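Local coordinates for protein CurJ (Moorea producens 3L, PDB 5TZ6) that probably catalyses vinylogous dehydration of a polyketide intermediate as the dehydratase domain of a synthase module in curacin biosynthesis, at residues Asn13-Ser18 / Ile24-Tyr29. The protein carries 1 engineered substitution. Residues are numbered along the deposited sequence; the frame is centred on the assembly and turned at random.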
ATOM      1  N   ASN A  13      -2.335   8.912  -0.350  1.00 63.49           N
ATOM      2  CA  ASN A  13      -1.562   8.613   0.847  1.00 71.79           C
ATOM      3  C   ASN A  13      -0.433   7.632   0.557  1.00 75.10           C
ATOM      4  O   ASN A  13       0.720   7.883   0.923  1.00 74.20           O
ATOM      5  CB  ASN A  13      -2.483   8.084   1.949  1.00 82.45           C
ATOM      6  CG  ASN A  13      -3.391   9.167   2.516  1.00 96.41           C
ATOM      7  OD1 ASN A  13      -4.396   9.539   1.904  1.00 96.62           O
ATOM      8  ND2 ASN A  13      -3.031   9.689   3.686  1.00 96.95           N
ATOM      9  N   GLN A  14      -0.721   6.516  -0.109  1.00 77.53           N
ATOM     10  CA  GLN A  14       0.352   5.569  -0.383  1.00 84.41           C
ATOM     11  C   GLN A  14       0.161   4.945  -1.754  1.00 76.43           C
ATOM     12  O   GLN A  14      -0.940   4.914  -2.302  1.00 69.14           O
ATOM     13  CB  GLN A  14       0.461   4.463   0.677  1.00 93.01           C
ATOM     14  CG  GLN A  14      -0.600   3.386   0.595  1.00103.82           C
ATOM     15  CD  GLN A  14      -0.367   2.271   1.599  1.00117.77           C
ATOM     16  OE1 GLN A  14      -0.278   1.097   1.231  1.00114.08           O
ATOM     17  NE2 GLN A  14      -0.251   2.634   2.873  1.00124.02           N
ATOM     18  N   LYS A  15       1.268   4.464  -2.307  1.00 81.72           N
ATOM     19  CA  LYS A  15       1.289   3.706  -3.548  1.00 74.33           C
ATOM     20  C   LYS A  15       1.821   2.311  -3.258  1.00 74.78           C
ATOM     21  O   LYS A  15       2.745   2.145  -2.454  1.00 76.89           O
ATOM     22  CB  LYS A  15       2.168   4.403  -4.592  1.00 76.89           C
ATOM     23  CG  LYS A  15       2.772   3.478  -5.631  1.00 76.96           C
ATOM     24  CD  LYS A  15       3.510   4.270  -6.699  1.00 82.55           C
ATOM     25  CE  LYS A  15       4.014   3.364  -7.817  1.00 89.29           C
ATOM     26  NZ  LYS A  15       4.773   4.121  -8.850  1.00 83.64           N
ATOM     27  N   PHE A  16       1.236   1.308  -3.905  1.00 68.90           N
ATOM     28  CA  PHE A  16       1.681  -0.064  -3.717  1.00 66.54           C
ATOM     29  C   PHE A  16       1.768  -0.779  -5.053  1.00 66.70           C
ATOM     30  O   PHE A  16       0.831  -0.728  -5.856  1.00 56.09           O
ATOM     31  CB  PHE A  16       0.753  -0.852  -2.791  1.00 62.54           C
ATOM     32  CG  PHE A  16       1.215  -2.257  -2.563  1.00 66.44           C
ATOM     33  CD1 PHE A  16       2.254  -2.523  -1.690  1.00 71.19           C
ATOM     34  CD2 PHE A  16       0.647  -3.307  -3.263  1.00 69.07           C
ATOM     35  CE1 PHE A  16       2.702  -3.818  -1.491  1.00 77.14           C
ATOM     36  CE2 PHE A  16       1.088  -4.602  -3.072  1.00 71.16           C
ATOM     37  CZ  PHE A  16       2.118  -4.858  -2.186  1.00 74.66           C
ATOM     38  N   GLN A  17       2.891  -1.460  -5.266  1.00 65.93           N
ATOM     39  CA  GLN A  17       3.026  -2.401  -6.363  1.00 74.54           C
ATOM     40  C   GLN A  17       3.963  -3.514  -5.926  1.00 71.66           C
ATOM     41  O   GLN A  17       4.727  -3.369  -4.968  1.00 70.42           O
ATOM     42  CB  GLN A  17       3.519  -1.718  -7.643  1.00 84.45           C
ATOM     43  CG  GLN A  17       4.892  -1.100  -7.555  1.00 92.54           C
ATOM     44  CD  GLN A  17       5.271  -0.393  -8.839  1.00101.44           C
ATOM     45  OE1 GLN A  17       5.431   0.827  -8.866  1.00107.46           O
ATOM     46  NE2 GLN A  17       5.415  -1.160  -9.916  1.00 97.32           N
ATOM     47  N   SER A  18       3.881  -4.640  -6.638  1.00 76.09           N
ATOM     48  CA  SER A  18       4.572  -5.860  -6.252  1.00 79.22           C
ATOM     49  C   SER A  18       4.887  -6.695  -7.481  1.00 80.46           C
ATOM     50  O   SER A  18       4.074  -6.738  -8.418  1.00 76.83           O
ATOM     51  CB  SER A  18       3.732  -6.686  -5.270  1.00 77.76           C
ATOM     52  OG  SER A  18       4.350  -7.927  -4.974  1.00 74.81           O
ATOM     53  N   ILE A  24      -1.212  -1.848 -10.392  1.00 72.47           N
ATOM     54  CA  ILE A  24      -0.593  -0.858  -9.520  1.00 67.85           C
ATOM     55  C   ILE A  24      -1.702  -0.161  -8.747  1.00 61.48           C
ATOM     56  O   ILE A  24      -2.749   0.174  -9.312  1.00 56.49           O
ATOM     57  CB  ILE A  24       0.244   0.163 -10.313  1.00 66.26           C
ATOM     58  CG1 ILE A  24       1.345  -0.538 -11.101  1.00 71.99           C
ATOM     59  CG2 ILE A  24       0.835   1.211  -9.381  1.00 69.10           C
ATOM     60  CD1 ILE A  24       2.193   0.418 -11.910  1.00 86.46           C
ATOM     61  N   PHE A  25      -1.481   0.053  -7.455  1.00 64.92           N
ATOM     62  CA  PHE A  25      -2.514   0.588  -6.583  1.00 61.74           C
ATOM     63  C   PHE A  25      -2.082   1.918  -5.985  1.00 62.57           C
ATOM     64  O   PHE A  25      -0.920   2.097  -5.617  1.00 67.93           O
ATOM     65  CB  PHE A  25      -2.846  -0.394  -5.458  1.00 61.31           C
ATOM     66  CG  PHE A  25      -3.404  -1.702  -5.942  1.00 68.46           C
ATOM     67  CD1 PHE A  25      -2.565  -2.772  -6.215  1.00 69.12           C
ATOM     68  CD2 PHE A  25      -4.769  -1.864  -6.117  1.00 69.36           C
ATOM     69  CE1 PHE A  25      -3.079  -3.980  -6.660  1.00 70.56           C
ATOM     70  CE2 PHE A  25      -5.289  -3.068  -6.565  1.00 68.67           C
ATOM     71  CZ  PHE A  25      -4.443  -4.127  -6.837  1.00 68.30           C
ATOM     72  N   PHE A  26      -3.025   2.851  -5.905  1.00 60.34           N
ATOM     73  CA  PHE A  26      -2.877   4.060  -5.107  1.00 59.28           C
ATOM     74  C   PHE A  26      -4.016   4.137  -4.101  1.00 57.75           C
ATOM     75  O   PHE A  26      -5.164   3.814  -4.422  1.00 59.45           O
ATOM     76  CB  PHE A  26      -2.833   5.308  -5.989  1.00 56.57           C
ATOM     77  CG  PHE A  26      -1.653   5.338  -6.921  1.00 55.45           C
ATOM     78  CD1 PHE A  26      -1.716   4.746  -8.171  1.00 60.95           C
ATOM     79  CD2 PHE A  26      -0.468   5.938  -6.529  1.00 56.81           C
ATOM     80  CE1 PHE A  26      -0.617   4.767  -9.022  1.00 67.89           C
ATOM     81  CE2 PHE A  26       0.635   5.960  -7.377  1.00 61.97           C
ATOM     82  CZ  PHE A  26       0.557   5.375  -8.626  1.00 62.84           C
ATOM     83  N   GLU A  27      -3.688   4.532  -2.875  1.00 56.47           N
ATOM     84  CA  GLU A  27      -4.625   4.505  -1.764  1.00 67.77           C
ATOM     85  C   GLU A  27      -4.657   5.861  -1.078  1.00 74.08           C
ATOM     86  O   GLU A  27      -3.613   6.483  -0.840  1.00 80.43           O
ATOM     87  CB  GLU A  27      -4.261   3.419  -0.742  1.00 78.18           C
ATOM     88  CG  GLU A  27      -5.304   3.239   0.348  1.00 93.18           C
ATOM     89  CD  GLU A  27      -5.025   2.040   1.235  1.00109.87           C
ATOM     90  OE1 GLU A  27      -5.433   0.918   0.865  1.00120.80           O
ATOM     91  OE2 GLU A  27      -4.404   2.221   2.304  1.00116.24           O
ATOM     92  N   SER A  28      -5.872   6.289  -0.740  1.00 69.85           N
ATOM     93  CA  SER A  28      -6.159   7.637  -0.283  1.00 69.11           C
ATOM     94  C   SER A  28      -7.346   7.560   0.665  1.00 66.85           C
ATOM     95  O   SER A  28      -8.215   6.700   0.509  1.00 60.60           O
ATOM     96  CB  SER A  28      -6.462   8.569  -1.456  1.00 76.45           C
ATOM     97  OG  SER A  28      -6.347   9.925  -1.065  1.00 97.45           O
ATOM     98  N   TYR A  29      -7.373   8.449   1.656  1.00 68.22           N
ATOM     99  CA  TYR A  29      -8.407   8.427   2.692  1.00 71.59           C
ATOM    100  C   TYR A  29      -9.244   9.698   2.576  1.00 72.11           C
ATOM    101  O   TYR A  29      -8.816  10.777   2.996  1.00 79.61           O
ATOM    102  CB  TYR A  29      -7.780   8.278   4.073  1.00 76.70           C
ATOM    103  CG  TYR A  29      -6.909   7.050   4.179  1.00 80.39           C
ATOM    104  CD1 TYR A  29      -7.455   5.776   4.090  1.00 76.60           C
ATOM    105  CD2 TYR A  29      -5.538   7.164   4.359  1.00 86.66           C
ATOM    106  CE1 TYR A  29      -6.657   4.647   4.178  1.00 81.32           C
ATOM    107  CE2 TYR A  29      -4.735   6.045   4.448  1.00 93.31           C
ATOM    108  CZ  TYR A  29      -5.297   4.789   4.357  1.00 90.98           C
ATOM    109  OH  TYR A  29      -4.489   3.676   4.447  1.00 95.56           O
TER
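Lys15 lays its aliphatic chain alongside the ring of Phe26, CD reaching CE2 at 3.4 Å, in the tightest side-chain packing between these antiparallel strands. With CG anti to its backbone N (chi1 154°) and the chain extended beyond, the methylenes follow the ring while NZ hydrogen-bonds Leu64 O at the end of helix 51-65; a long side chain can do both. The Phe26 ring packs against Ala61 and Leu64 of that helix, a buried place that suits a large apolar residue. Beneath, the backbones pair closely, Phe16 N hydrogen-bonding Phe25 O at 2.9 Å and nearly straight at 172°. On the other face Phe16 and Phe25 touch more lightly, CD2 to CD1 at 4.4 Å; Phe16 also packs on Phe16 and Phe25 of the second subunit, and Phe25 on its Phe16. The contact loosens at Gln17, whose exposed amide merely approaches Ile24, NE2 to CD1 at 4.1 Å. At the opposite end, Asn13 N (2.8 Å) and Gln14 N (3.0 Å) both hydrogen-bond Glu27 O, making a classic beta bulge. The short side chain of Asn13 brings OD1 to Tyr29 N at 3.2 Å, the donor lying above the carbonyl plane. The bulged N-terminal beta hairpin edges the hot-dog fold of polyketide synthase dehydratases at the dimer interface.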